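Local coordinates for protein glucoamylase (Thermoanaerobacterium thermosaccharolyticum, PDB 1LF6) that hydrolyses terminal alpha-1,4-linked glucose residues one after another from the non-reducing ends of glucan chains, releasing beta-D-glucose, at residues K615-Y620 / A664-H669; E538-G543 / G607-A612; K622-F627 / A657-L662. All coordinates share one frame; numbering follows the deposited sequence.

Interaction 1: K615-Y620 / A664-H669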
ATOM      1  N   LYS A 615     -10.088  28.872  -1.705  1.00 27.64           N
ATOM      2  CA  LYS A 615      -9.630  28.921  -3.087  1.00 28.11           C
ATOM      3  C   LYS A 615      -9.906  27.627  -3.832  1.00 26.92           C
ATOM      4  O   LYS A 615     -10.182  26.595  -3.219  1.00 27.42           O
ATOM      5  CB  LYS A 615      -8.137  29.239  -3.133  1.00 29.75           C
ATOM      6  CG  LYS A 615      -7.782  30.479  -2.350  1.00 34.03           C
ATOM      7  CD  LYS A 615      -6.403  30.989  -2.701  1.00 37.42           C
ATOM      8  CE  LYS A 615      -6.073  32.197  -1.851  1.00 41.07           C
ATOM      9  NZ  LYS A 615      -7.162  33.212  -1.918  1.00 44.05           N
ATOM     10  N   ASP A 616      -9.823  27.686  -5.158  1.00 26.75           N
ATOM     11  CA  ASP A 616     -10.074  26.511  -5.990  1.00 25.36           C
ATOM     12  C   ASP A 616      -8.944  25.512  -5.785  1.00 23.33           C
ATOM     13  O   ASP A 616      -7.772  25.887  -5.765  1.00 23.86           O
ATOM     14  CB  ASP A 616     -10.153  26.914  -7.470  1.00 28.50           C
ATOM     15  CG  ASP A 616     -10.700  25.803  -8.352  1.00 30.64           C
ATOM     16  OD1 ASP A 616     -10.551  25.898  -9.589  1.00 33.24           O
ATOM     17  OD2 ASP A 616     -11.289  24.838  -7.817  1.00 30.70           O
ATOM     18  N   ALA A 617      -9.298  24.242  -5.634  1.00 22.00           N
ATOM     19  CA  ALA A 617      -8.306  23.201  -5.426  1.00 21.02           C
ATOM     20  C   ALA A 617      -8.218  22.255  -6.620  1.00 20.47           C
ATOM     21  O   ALA A 617      -7.453  21.286  -6.603  1.00 19.97           O
ATOM     22  CB  ALA A 617      -8.643  22.419  -4.168  1.00 20.49           C
ATOM     23  N   THR A 618      -8.993  22.544  -7.660  1.00 19.33           N
ATOM     24  CA  THR A 618      -9.009  21.711  -8.861  1.00 19.80           C
ATOM     25  C   THR A 618      -7.611  21.366  -9.384  1.00 19.08           C
ATOM     26  O   THR A 618      -7.336  20.217  -9.717  1.00 19.40           O
ATOM     27  CB  THR A 618      -9.842  22.379  -9.983  1.00 19.60           C
ATOM     28  OG1 THR A 618     -11.175  22.593  -9.507  1.00 18.82           O
ATOM     29  CG2 THR A 618      -9.896  21.486 -11.225  1.00 20.46           C
ATOM     30  N   PRO A 619      -6.703  22.354  -9.461  1.00 20.87           N
ATOM     31  CA  PRO A 619      -5.361  22.029  -9.956  1.00 19.75           C
ATOM     32  C   PRO A 619      -4.636  20.983  -9.100  1.00 20.19           C
ATOM     33  O   PRO A 619      -3.786  20.250  -9.600  1.00 20.10           O
ATOM     34  CB  PRO A 619      -4.653  23.385  -9.969  1.00 21.70           C
ATOM     35  CG  PRO A 619      -5.414  24.195  -8.974  1.00 22.11           C
ATOM     36  CD  PRO A 619      -6.835  23.798  -9.212  1.00 21.39           C
ATOM     37  N   TYR A 620      -4.977  20.912  -7.815  1.00 18.11           N
ATOM     38  CA  TYR A 620      -4.366  19.928  -6.926  1.00 17.51           C
ATOM     39  C   TYR A 620      -5.033  18.584  -7.169  1.00 16.38           C
ATOM     40  O   TYR A 620      -4.393  17.541  -7.065  1.00 15.73           O
ATOM     41  CB  TYR A 620      -4.516  20.361  -5.465  1.00 17.83           C
ATOM     42  CG  TYR A 620      -3.761  21.631  -5.183  1.00 19.78           C
ATOM     43  CD1 TYR A 620      -2.395  21.605  -4.895  1.00 18.95           C
ATOM     44  CD2 TYR A 620      -4.383  22.871  -5.314  1.00 20.38           C
ATOM     45  CE1 TYR A 620      -1.667  22.784  -4.753  1.00 19.97           C
ATOM     46  CE2 TYR A 620      -3.662  24.058  -5.175  1.00 22.05           C
ATOM     47  CZ  TYR A 620      -2.305  24.006  -4.898  1.00 21.40           C
ATOM     48  OH  TYR A 620      -1.587  25.179  -4.788  1.00 23.94           O
ATOM     49  N   ALA A 664     -13.664  14.999  -3.236  1.00 17.66           N
ATOM     50  CA  ALA A 664     -14.982  15.285  -2.674  1.00 18.22           C
ATOM     51  C   ALA A 664     -15.052  16.682  -2.055  1.00 19.90           C
ATOM     52  O   ALA A 664     -16.049  17.396  -2.212  1.00 19.25           O
ATOM     53  CB  ALA A 664     -15.326  14.229  -1.621  1.00 18.98           C
ATOM     54  N   SER A 665     -13.993  17.070  -1.346  1.00 18.38           N
ATOM     55  CA  SER A 665     -13.954  18.380  -0.706  1.00 18.50           C
ATOM     56  C   SER A 665     -13.985  19.499  -1.738  1.00 18.24           C
ATOM     57  O   SER A 665     -14.624  20.525  -1.525  1.00 18.80           O
ATOM     58  CB  SER A 665     -12.697  18.523   0.170  1.00 17.78           C
ATOM     59  OG  SER A 665     -12.725  17.620   1.265  1.00 15.00           O
ATOM     60  N   ASN A 666     -13.295  19.301  -2.856  1.00 19.08           N
ATOM     61  CA  ASN A 666     -13.257  20.312  -3.906  1.00 18.97           C
ATOM     62  C   ASN A 666     -14.630  20.483  -4.558  1.00 20.76           C
ATOM     63  O   ASN A 666     -14.910  21.519  -5.155  1.00 17.60           O
ATOM     64  CB  ASN A 666     -12.223  19.934  -4.967  1.00 18.99           C
ATOM     65  CG  ASN A 666     -12.012  21.032  -6.001  1.00 20.09           C
ATOM     66  OD1 ASN A 666     -12.043  20.777  -7.210  1.00 22.77           O
ATOM     67  ND2 ASN A 666     -11.784  22.255  -5.534  1.00 18.66           N
ATOM     68  N   ILE A 667     -15.479  19.466  -4.444  1.00 21.00           N
ATOM     69  CA  ILE A 667     -16.817  19.532  -5.018  1.00 24.04           C
ATOM     70  C   ILE A 667     -17.779  20.224  -4.048  1.00 25.32           C
ATOM     71  O   ILE A 667     -18.601  21.040  -4.469  1.00 24.65           O
ATOM     72  CB  ILE A 667     -17.349  18.119  -5.376  1.00 24.10           C
ATOM     73  CG1 ILE A 667     -16.565  17.555  -6.561  1.00 24.99           C
ATOM     74  CG2 ILE A 667     -18.836  18.182  -5.716  1.00 26.23           C
ATOM     75  CD1 ILE A 667     -16.816  16.083  -6.832  1.00 27.51           C
ATOM     76  N   GLU A 668     -17.663  19.906  -2.758  1.00 26.06           N
ATOM     77  CA  GLU A 668     -18.510  20.507  -1.722  1.00 27.55           C
ATOM     78  C   GLU A 668     -18.040  21.911  -1.360  1.00 27.13           C
ATOM     79  O   GLU A 668     -18.796  22.696  -0.791  1.00 25.73           O
ATOM     80  CB  GLU A 668     -18.491  19.684  -0.426  1.00 30.19           C
ATOM     81  CG  GLU A 668     -19.259  18.387  -0.448  1.00 36.11           C
ATOM     82  CD  GLU A 668     -20.709  18.556  -0.844  1.00 39.89           C
ATOM     83  OE1 GLU A 668     -21.535  18.992  -0.007  1.00 42.72           O
ATOM     84  OE2 GLU A 668     -21.019  18.247  -2.011  1.00 40.68           O
ATOM     85  N   HIS A 669     -16.783  22.211  -1.668  1.00 27.13           N
ATOM     86  CA  HIS A 669     -16.194  23.506  -1.359  1.00 27.26           C
ATOM     87  C   HIS A 669     -15.924  23.645   0.140  1.00 26.55           C
ATOM     88  O   HIS A 669     -16.059  24.728   0.707  1.00 25.62           O
ATOM     89  CB  HIS A 669     -17.108  24.640  -1.835  1.00 29.27           C
ATOM     90  CG  HIS A 669     -17.390  24.606  -3.303  1.00 32.04           C
ATOM     91  ND1 HIS A 669     -16.389  24.592  -4.252  1.00 34.07           N
ATOM     92  CD2 HIS A 669     -18.557  24.578  -3.986  1.00 32.83           C
ATOM     93  CE1 HIS A 669     -16.930  24.557  -5.456  1.00 34.18           C
ATOM     94  NE2 HIS A 669     -18.245  24.548  -5.323  1.00 33.27           N
TER
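The carboxylate of Asp616 and the amide of Asn666 lie close together with their planes only 19° apart. Two other flat groups border the contact. The Tyr620 ring has Ala617 CA at its edge, in plane, and one face of the His669 imidazole carries Ile667 O. All this belongs to the helical (alpha/alpha) barrel of family GH15. The start of helix 618-627 here meets the end of helix 653-668. Asp616 forms an Asx turn just before helix 618-627, and its OD2 accepts a weak capping bond from Thr618 N at 3.2 Å.

Asn666 makes most of the contact from its side. Its CG stands anti to the backbone N (chi1 -173°), which carries the amide out from the last helical turn into the bend of 616-618. The amide sits against the Ala617 methyl, with CB 4.1 Å from Asn666 CG. It also comes beside the Thr618 backbone, where N is 3.8 Å from Asn666 CG. The side chains of Thr618 and Asn666 cross at about a right angle. Ala617 also touches Ile611 of helix 600-612. His669 leaves the helix with positive phi, while its N still bonds Ser665 O at 2.7 Å. Thr618 OG1 donates to Asp616 OD2 at 2.8 Å, meeting that oxygen on its syn side and 23° out of the carboxylate plane.

Interaction 2: E538-G543 / G607-A612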
ATOM      1  N   GLU A 538      -1.365  20.820   9.081  1.00 10.73           N
ATOM      2  CA  GLU A 538      -2.282  19.996   9.860  1.00 13.53           C
ATOM      3  C   GLU A 538      -3.023  20.894  10.838  1.00 13.69           C
ATOM      4  O   GLU A 538      -4.145  20.588  11.254  1.00 10.38           O
ATOM      5  CB  GLU A 538      -1.518  18.923  10.624  1.00 12.11           C
ATOM      6  CG  GLU A 538      -1.087  17.752   9.765  1.00 16.21           C
ATOM      7  CD  GLU A 538      -2.259  16.903   9.321  1.00 16.62           C
ATOM      8  OE1 GLU A 538      -2.936  17.272   8.335  1.00 16.85           O
ATOM      9  OE2 GLU A 538      -2.511  15.869   9.975  1.00 16.94           O
ATOM     10  N   LEU A 539      -2.374  22.000  11.201  1.00 12.23           N
ATOM     11  CA  LEU A 539      -2.949  22.978  12.118  1.00 14.26           C
ATOM     12  C   LEU A 539      -4.281  23.482  11.572  1.00 13.91           C
ATOM     13  O   LEU A 539      -5.261  23.572  12.305  1.00 15.32           O
ATOM     14  CB  LEU A 539      -1.998  24.170  12.310  1.00 12.32           C
ATOM     15  CG  LEU A 539      -0.740  23.967  13.165  1.00 11.55           C
ATOM     16  CD1 LEU A 539       0.246  25.096  12.889  1.00 12.36           C
ATOM     17  CD2 LEU A 539      -1.114  23.915  14.649  1.00  8.29           C
ATOM     18  N   VAL A 540      -4.311  23.812  10.284  1.00 15.09           N
ATOM     19  CA  VAL A 540      -5.536  24.304   9.655  1.00 16.94           C
ATOM     20  C   VAL A 540      -6.486  23.147   9.306  1.00 15.95           C
ATOM     21  O   VAL A 540      -7.699  23.246   9.494  1.00 14.88           O
ATOM     22  CB  VAL A 540      -5.217  25.127   8.378  1.00 18.57           C
ATOM     23  CG1 VAL A 540      -4.213  26.243   8.704  1.00 15.89           C
ATOM     24  CG2 VAL A 540      -4.659  24.231   7.304  1.00 23.03           C
ATOM     25  N   ARG A 541      -5.925  22.050   8.807  1.00 15.04           N
ATOM     26  CA  ARG A 541      -6.701  20.868   8.448  1.00 13.70           C
ATOM     27  C   ARG A 541      -7.572  20.393   9.616  1.00 15.00           C
ATOM     28  O   ARG A 541      -8.724  19.993   9.430  1.00 12.61           O
ATOM     29  CB  ARG A 541      -5.749  19.743   8.028  1.00 14.75           C
ATOM     30  CG  ARG A 541      -6.423  18.454   7.572  1.00 14.20           C
ATOM     31  CD  ARG A 541      -7.359  18.680   6.390  1.00 11.84           C
ATOM     32  NE  ARG A 541      -7.743  17.414   5.773  1.00 13.77           N
ATOM     33  CZ  ARG A 541      -6.997  16.731   4.903  1.00 11.30           C
ATOM     34  NH1 ARG A 541      -7.442  15.583   4.412  1.00 10.84           N
ATOM     35  NH2 ARG A 541      -5.822  17.199   4.498  1.00 10.67           N
ATOM     36  N   LEU A 542      -7.020  20.443  10.823  1.00 13.54           N
ATOM     37  CA  LEU A 542      -7.744  20.001  12.016  1.00 14.43           C
ATOM     38  C   LEU A 542      -8.588  21.079  12.703  1.00 15.01           C
ATOM     39  O   LEU A 542      -9.252  20.797  13.698  1.00 17.33           O
ATOM     40  CB  LEU A 542      -6.758  19.401  13.023  1.00 13.09           C
ATOM     41  CG  LEU A 542      -6.227  18.014  12.646  1.00 13.12           C
ATOM     42  CD1 LEU A 542      -4.917  17.733  13.365  1.00 12.38           C
ATOM     43  CD2 LEU A 542      -7.285  16.971  12.997  1.00 14.09           C
ATOM     44  N   GLY A 543      -8.569  22.298  12.166  1.00 15.26           N
ATOM     45  CA  GLY A 543      -9.341  23.390  12.742  1.00 15.13           C
ATOM     46  C   GLY A 543      -8.737  24.019  13.984  1.00 16.72           C
ATOM     47  O   GLY A 543      -9.440  24.637  14.796  1.00 16.78           O
ATOM     48  N   GLY A 607      -3.799  20.954  -1.317  1.00 15.84           N
ATOM     49  CA  GLY A 607      -5.073  21.227  -1.955  1.00 15.09           C
ATOM     50  C   GLY A 607      -6.148  21.393  -0.901  1.00 16.62           C
ATOM     51  O   GLY A 607      -7.010  22.262  -1.008  1.00 16.14           O
ATOM     52  N   MET A 608      -6.091  20.555   0.130  1.00 17.27           N
ATOM     53  CA  MET A 608      -7.065  20.628   1.204  1.00 15.75           C
ATOM     54  C   MET A 608      -6.911  21.948   1.943  1.00 17.43           C
ATOM     55  O   MET A 608      -7.905  22.559   2.357  1.00 17.50           O
ATOM     56  CB  MET A 608      -6.897  19.445   2.159  1.00 14.50           C
ATOM     57  CG  MET A 608      -7.404  18.137   1.592  1.00 15.96           C
ATOM     58  SD  MET A 608      -9.172  18.188   1.137  1.00 15.22           S
ATOM     59  CE  MET A 608      -9.946  18.098   2.736  1.00 17.67           C
ATOM     60  N   TYR A 609      -5.674  22.407   2.109  1.00 16.16           N
ATOM     61  CA  TYR A 609      -5.475  23.688   2.776  1.00 16.93           C
ATOM     62  C   TYR A 609      -6.059  24.807   1.915  1.00 16.18           C
ATOM     63  O   TYR A 609      -6.699  25.723   2.428  1.00 17.21           O
ATOM     64  CB  TYR A 609      -3.990  23.976   3.022  1.00 16.16           C
ATOM     65  CG  TYR A 609      -3.741  25.453   3.242  1.00 16.99           C
ATOM     66  CD1 TYR A 609      -3.350  26.277   2.187  1.00 15.70           C
ATOM     67  CD2 TYR A 609      -3.993  26.047   4.482  1.00 16.89           C
ATOM     68  CE1 TYR A 609      -3.224  27.659   2.353  1.00 17.14           C
ATOM     69  CE2 TYR A 609      -3.871  27.426   4.662  1.00 17.77           C
ATOM     70  CZ  TYR A 609      -3.488  28.228   3.591  1.00 19.76           C
ATOM     71  OH  TYR A 609      -3.384  29.594   3.746  1.00 18.70           O
ATOM     72  N   GLU A 610      -5.837  24.730   0.609  1.00 18.02           N
ATOM     73  CA  GLU A 610      -6.343  25.754  -0.290  1.00 19.04           C
ATOM     74  C   GLU A 610      -7.859  25.888  -0.169  1.00 18.83           C
ATOM     75  O   GLU A 610      -8.387  26.998  -0.206  1.00 20.37           O
ATOM     76  CB  GLU A 610      -5.925  25.452  -1.729  1.00 20.28           C
ATOM     77  CG  GLU A 610      -4.416  25.572  -1.971  1.00 21.45           C
ATOM     78  CD  GLU A 610      -3.872  26.975  -1.693  1.00 22.54           C
ATOM     79  OE1 GLU A 610      -4.510  27.951  -2.131  1.00 21.30           O
ATOM     80  OE2 GLU A 610      -2.802  27.100  -1.056  1.00 21.18           O
ATOM     81  N   ILE A 611      -8.558  24.767  -0.014  1.00 18.49           N
ATOM     82  CA  ILE A 611     -10.005  24.803   0.141  1.00 17.56           C
ATOM     83  C   ILE A 611     -10.330  25.574   1.419  1.00 18.87           C
ATOM     84  O   ILE A 611     -11.212  26.439   1.428  1.00 17.81           O
ATOM     85  CB  ILE A 611     -10.608  23.380   0.232  1.00 18.70           C
ATOM     86  CG1 ILE A 611     -10.428  22.658  -1.112  1.00 18.71           C
ATOM     87  CG2 ILE A 611     -12.096  23.459   0.599  1.00 17.70           C
ATOM     88  CD1 ILE A 611     -10.977  21.243  -1.136  1.00 16.35           C
ATOM     89  N   ALA A 612      -9.614  25.263   2.494  1.00 18.38           N
ATOM     90  CA  ALA A 612      -9.812  25.951   3.769  1.00 17.10           C
ATOM     91  C   ALA A 612      -9.606  27.451   3.575  1.00 16.11           C
ATOM     92  O   ALA A 612     -10.251  28.262   4.239  1.00 17.50           O
ATOM     93  CB  ALA A 612      -8.822  25.423   4.801  1.00 17.48           C
TER
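The two backbones come nearest at Arg541 and Tyr609, whose CA atoms are 6.5 Å apart, where the short helix 538-541 lies beside the last turns of helix 600-612. Two pairs of side chains bridge the gap. In the first, Arg541 lays its guanidinium against the aliphatic part of Met608. Met608 CG sits 3.3 Å above one face of the group, offset toward its rim, and Met608 CB is 3.4 Å from Arg541 NH2. The methionine chain bends at chi2 (-59°) and again at chi3 (-76°). The second bend folds the methyl back toward the arginine, and CE ends 3.8 Å from Arg541 NE.

The polar rim of the guanidinium is used by other residues. NH1 forms a salt bridge with Asp673, and NH2 one with Glu658 of helix 653-668. These two carboxylates probably fix the rotation of the buried group and offset its charge, while Met608 supports it from a face.

The second pair is apolar. Val540 CG2 meets the edge of the Tyr609 ring, near its plane, at 3.4 Å from CD2. This is a close approach to a ring carbon by a single methyl. With CG2 between the backbone N and the carbonyl carbon (chi1 -54°), that methyl is the branch that faces the ring. Beyond the ring, Tyr609 OH bonds the carbonyl O of Ala547, and Ile552 of helix 550-562 touches both Val540 and Tyr609. All four contact residues are buried.

The short helix ends in a Schellman motif. Gly543 takes positive phi, and its N bonds Val540 O at 3.0 Å. The contact joins this short helix to helix 600-612 within the (alpha/alpha) barrel of this GH15 enzyme.

Interaction 3: K622-F627 / A657-L662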
ATOM      1  N   LYS A 622      -6.291  17.699 -10.092  1.00 16.66           N
ATOM      2  CA  LYS A 622      -5.719  17.320 -11.384  1.00 17.96           C
ATOM      3  C   LYS A 622      -4.277  16.835 -11.269  1.00 17.29           C
ATOM      4  O   LYS A 622      -3.877  15.908 -11.967  1.00 19.10           O
ATOM      5  CB  LYS A 622      -5.793  18.496 -12.367  1.00 19.73           C
ATOM      6  CG  LYS A 622      -7.219  18.870 -12.761  1.00 23.94           C
ATOM      7  CD  LYS A 622      -7.908  17.722 -13.484  1.00 27.32           C
ATOM      8  CE  LYS A 622      -9.416  17.915 -13.544  1.00 28.29           C
ATOM      9  NZ  LYS A 622      -9.767  19.235 -14.129  1.00 34.51           N
ATOM     10  N   ALA A 623      -3.497  17.460 -10.395  1.00 16.53           N
ATOM     11  CA  ALA A 623      -2.110  17.053 -10.209  1.00 15.40           C
ATOM     12  C   ALA A 623      -2.035  15.628  -9.657  1.00 15.79           C
ATOM     13  O   ALA A 623      -1.246  14.807 -10.129  1.00 15.64           O
ATOM     14  CB  ALA A 623      -1.401  18.014  -9.272  1.00 15.33           C
ATOM     15  N   MET A 624      -2.847  15.335  -8.647  1.00 15.17           N
ATOM     16  CA  MET A 624      -2.845  13.997  -8.076  1.00 15.69           C
ATOM     17  C   MET A 624      -3.248  12.963  -9.124  1.00 16.58           C
ATOM     18  O   MET A 624      -2.704  11.852  -9.154  1.00 16.07           O
ATOM     19  CB  MET A 624      -3.787  13.917  -6.866  1.00 16.72           C
ATOM     20  CG  MET A 624      -3.244  14.602  -5.611  1.00 13.98           C
ATOM     21  SD  MET A 624      -4.078  14.068  -4.108  1.00 13.38           S
ATOM     22  CE  MET A 624      -3.255  12.535  -3.771  1.00 12.17           C
ATOM     23  N   GLU A 625      -4.186  13.332  -9.993  1.00 17.52           N
ATOM     24  CA  GLU A 625      -4.650  12.420 -11.038  1.00 17.80           C
ATOM     25  C   GLU A 625      -3.529  12.083 -12.010  1.00 17.51           C
ATOM     26  O   GLU A 625      -3.375  10.933 -12.412  1.00 16.72           O
ATOM     27  CB  GLU A 625      -5.845  13.030 -11.786  1.00 18.95           C
ATOM     28  CG  GLU A 625      -7.099  13.080 -10.926  1.00 20.18           C
ATOM     29  CD  GLU A 625      -8.235  13.873 -11.545  1.00 21.49           C
ATOM     30  OE1 GLU A 625      -9.285  13.996 -10.880  1.00 21.57           O
ATOM     31  OE2 GLU A 625      -8.081  14.370 -12.683  1.00 22.58           O
ATOM     32  N   LYS A 626      -2.733  13.084 -12.368  1.00 18.61           N
ATOM     33  CA  LYS A 626      -1.628  12.880 -13.291  1.00 18.08           C
ATOM     34  C   LYS A 626      -0.479  12.128 -12.617  1.00 18.59           C
ATOM     35  O   LYS A 626       0.293  11.444 -13.284  1.00 20.21           O
ATOM     36  CB  LYS A 626      -1.142  14.228 -13.835  1.00 20.22           C
ATOM     37  CG  LYS A 626      -2.240  15.041 -14.529  1.00 22.64           C
ATOM     38  CD  LYS A 626      -1.742  16.407 -14.964  1.00 25.17           C
ATOM     39  CE  LYS A 626      -2.891  17.324 -15.375  1.00 26.97           C
ATOM     40  NZ  LYS A 626      -3.720  16.717 -16.447  1.00 29.36           N
ATOM     41  N   PHE A 627      -0.371  12.247 -11.295  1.00 16.43           N
ATOM     42  CA  PHE A 627       0.688  11.554 -10.566  1.00 15.01           C
ATOM     43  C   PHE A 627       0.416  10.055 -10.527  1.00 16.41           C
ATOM     44  O   PHE A 627       1.340   9.249 -10.409  1.00 16.75           O
ATOM     45  CB  PHE A 627       0.804  12.102  -9.138  1.00 14.56           C
ATOM     46  CG  PHE A 627       1.570  13.393  -9.040  1.00 14.35           C
ATOM     47  CD1 PHE A 627       1.162  14.395  -8.163  1.00 13.67           C
ATOM     48  CD2 PHE A 627       2.704  13.612  -9.827  1.00 13.15           C
ATOM     49  CE1 PHE A 627       1.870  15.599  -8.072  1.00 12.14           C
ATOM     50  CE2 PHE A 627       3.416  14.812  -9.742  1.00  9.35           C
ATOM     51  CZ  PHE A 627       2.998  15.809  -8.863  1.00  9.92           C
ATOM     52  N   ALA A 657      -6.491   7.850  -0.068  1.00 15.38           N
ATOM     53  CA  ALA A 657      -7.506   8.345   0.848  1.00 15.60           C
ATOM     54  C   ALA A 657      -7.521   9.866   0.748  1.00 16.28           C
ATOM     55  O   ALA A 657      -8.585  10.493   0.731  1.00 17.97           O
ATOM     56  CB  ALA A 657      -7.186   7.903   2.277  1.00 14.12           C
ATOM     57  N   GLU A 658      -6.333  10.459   0.665  1.00 16.77           N
ATOM     58  CA  GLU A 658      -6.224  11.906   0.555  1.00 15.33           C
ATOM     59  C   GLU A 658      -6.860  12.363  -0.758  1.00 15.60           C
ATOM     60  O   GLU A 658      -7.547  13.377  -0.785  1.00 14.49           O
ATOM     61  CB  GLU A 658      -4.757  12.341   0.599  1.00 16.01           C
ATOM     62  CG  GLU A 658      -4.551  13.857   0.669  1.00 16.37           C
ATOM     63  CD  GLU A 658      -4.998  14.461   1.994  1.00 14.89           C
ATOM     64  OE1 GLU A 658      -5.350  13.696   2.916  1.00 13.67           O
ATOM     65  OE2 GLU A 658      -4.990  15.705   2.111  1.00 15.79           O
ATOM     66  N   TYR A 659      -6.632  11.622  -1.845  1.00 15.88           N
ATOM     67  CA  TYR A 659      -7.223  12.003  -3.127  1.00 15.76           C
ATOM     68  C   TYR A 659      -8.745  11.980  -3.046  1.00 14.49           C
ATOM     69  O   TYR A 659      -9.413  12.899  -3.516  1.00 16.88           O
ATOM     70  CB  TYR A 659      -6.773  11.081  -4.273  1.00 15.74           C
ATOM     71  CG  TYR A 659      -7.554  11.351  -5.545  1.00 15.62           C
ATOM     72  CD1 TYR A 659      -8.720  10.638  -5.836  1.00 14.00           C
ATOM     73  CD2 TYR A 659      -7.195  12.394  -6.399  1.00 14.95           C
ATOM     74  CE1 TYR A 659      -9.512  10.964  -6.936  1.00 17.33           C
ATOM     75  CE2 TYR A 659      -7.983  12.729  -7.503  1.00 16.58           C
ATOM     76  CZ  TYR A 659      -9.140  12.011  -7.761  1.00 17.29           C
ATOM     77  OH  TYR A 659      -9.934  12.348  -8.831  1.00 20.34           O
ATOM     78  N   VAL A 660      -9.291  10.924  -2.457  1.00 15.72           N
ATOM     79  CA  VAL A 660     -10.739  10.801  -2.312  1.00 15.17           C
ATOM     80  C   VAL A 660     -11.307  11.993  -1.544  1.00 15.40           C
ATOM     81  O   VAL A 660     -12.259  12.633  -1.991  1.00 14.15           O
ATOM     82  CB  VAL A 660     -11.106   9.493  -1.573  1.00 15.40           C
ATOM     83  CG1 VAL A 660     -12.591   9.473  -1.220  1.00 16.86           C
ATOM     84  CG2 VAL A 660     -10.770   8.311  -2.449  1.00 14.89           C
ATOM     85  N   ILE A 661     -10.711  12.296  -0.393  1.00 15.88           N
ATOM     86  CA  ILE A 661     -11.174  13.406   0.433  1.00 15.78           C
ATOM     87  C   ILE A 661     -11.030  14.756  -0.269  1.00 15.52           C
ATOM     88  O   ILE A 661     -11.895  15.625  -0.138  1.00 16.44           O
ATOM     89  CB  ILE A 661     -10.418  13.416   1.789  1.00 17.55           C
ATOM     90  CG1 ILE A 661     -10.835  12.188   2.607  1.00 19.04           C
ATOM     91  CG2 ILE A 661     -10.720  14.689   2.564  1.00 18.27           C
ATOM     92  CD1 ILE A 661      -9.937  11.885   3.789  1.00 20.35           C
ATOM     93  N   LEU A 662      -9.947  14.930  -1.025  1.00 13.03           N
ATOM     94  CA  LEU A 662      -9.711  16.182  -1.751  1.00 13.03           C
ATOM     95  C   LEU A 662     -10.716  16.331  -2.888  1.00 13.57           C
ATOM     96  O   LEU A 662     -11.320  17.387  -3.071  1.00 15.54           O
ATOM     97  CB  LEU A 662      -8.294  16.198  -2.329  1.00 12.40           C
ATOM     98  CG  LEU A 662      -7.982  17.361  -3.271  1.00 12.21           C
ATOM     99  CD1 LEU A 662      -8.163  18.671  -2.521  1.00 11.76           C
ATOM    100  CD2 LEU A 662      -6.564  17.227  -3.815  1.00 11.14           C
TER
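Tyr659 meets two neighbours on helix 618-627, Met624 on the buried side of the contact and Glu625 on the more open side. The buried side is the closely filled one. Met624 and Tyr659 slide past each other in opposite directions. Met624 CB approaches the edge of the ring, near its plane, at 3.8 Å from CD2. The thioether goes further in and lies against the base of the tyrosine, with CE 3.8 Å from Tyr659 CB. The chain runs straight to the sulfur and turns only at chi3 (81°), which brings the methyl to that base. SD also rests 4.0 Å from Leu662 CD2, one helical turn beyond Tyr659.

These are two helices of the (alpha/alpha) barrel. They run roughly antiparallel, at 146° between their directions. The axes of these short segments come to 10.7 Å at their closest, and the long side chains of Met624 and Tyr659 span the gap. Tyr659 does this by holding CG anti to its backbone N, which sends the ring across to the neighbouring helix.

The other side is looser and more polar. Glu625 is partly exposed, whereas Met624, Tyr659 and Leu662 are buried. The glutamate extends fully beyond CG and crosses the tyrosine obliquely. Its CG is 3.6 Å from Tyr659 CE2. Tyr659 OH donates to Glu625 OE1 at 2.7 Å, a short bond that meets the oxygen on its anti side. The carboxylate is turned 55° from the ring, yet OE1 stays in the ring plane. Leu297 of helix 296-306 touches both Glu625 and Tyr659. Asn295, in the loop before that helix, packs on Glu625.

Overall arrangement
The three contacts cluster on one side of the chain's centre, within the helical catalytic domain but away from the probable catalytic residues Glu435 and Glu438. Interaction 2 comes first along the chain, and helix 600-612 leads on to helix 618-627. Interactions 1 and 3 share helices 618-627 and 653-668 and have centres about 10 Å apart. Interaction 3 lies within the chain segment bounded by interaction 1. Interaction 2 is about 12 Å from interaction 1 and 15 Å from interaction 3, centre to centre. The Arg541 to Glu658 salt bridge ties interaction 2 to interaction 3. Met608 and Ile611 pack on Ser665, joining interactions 1 and 2. Helix 653-668 thus links all three within the barrel wall.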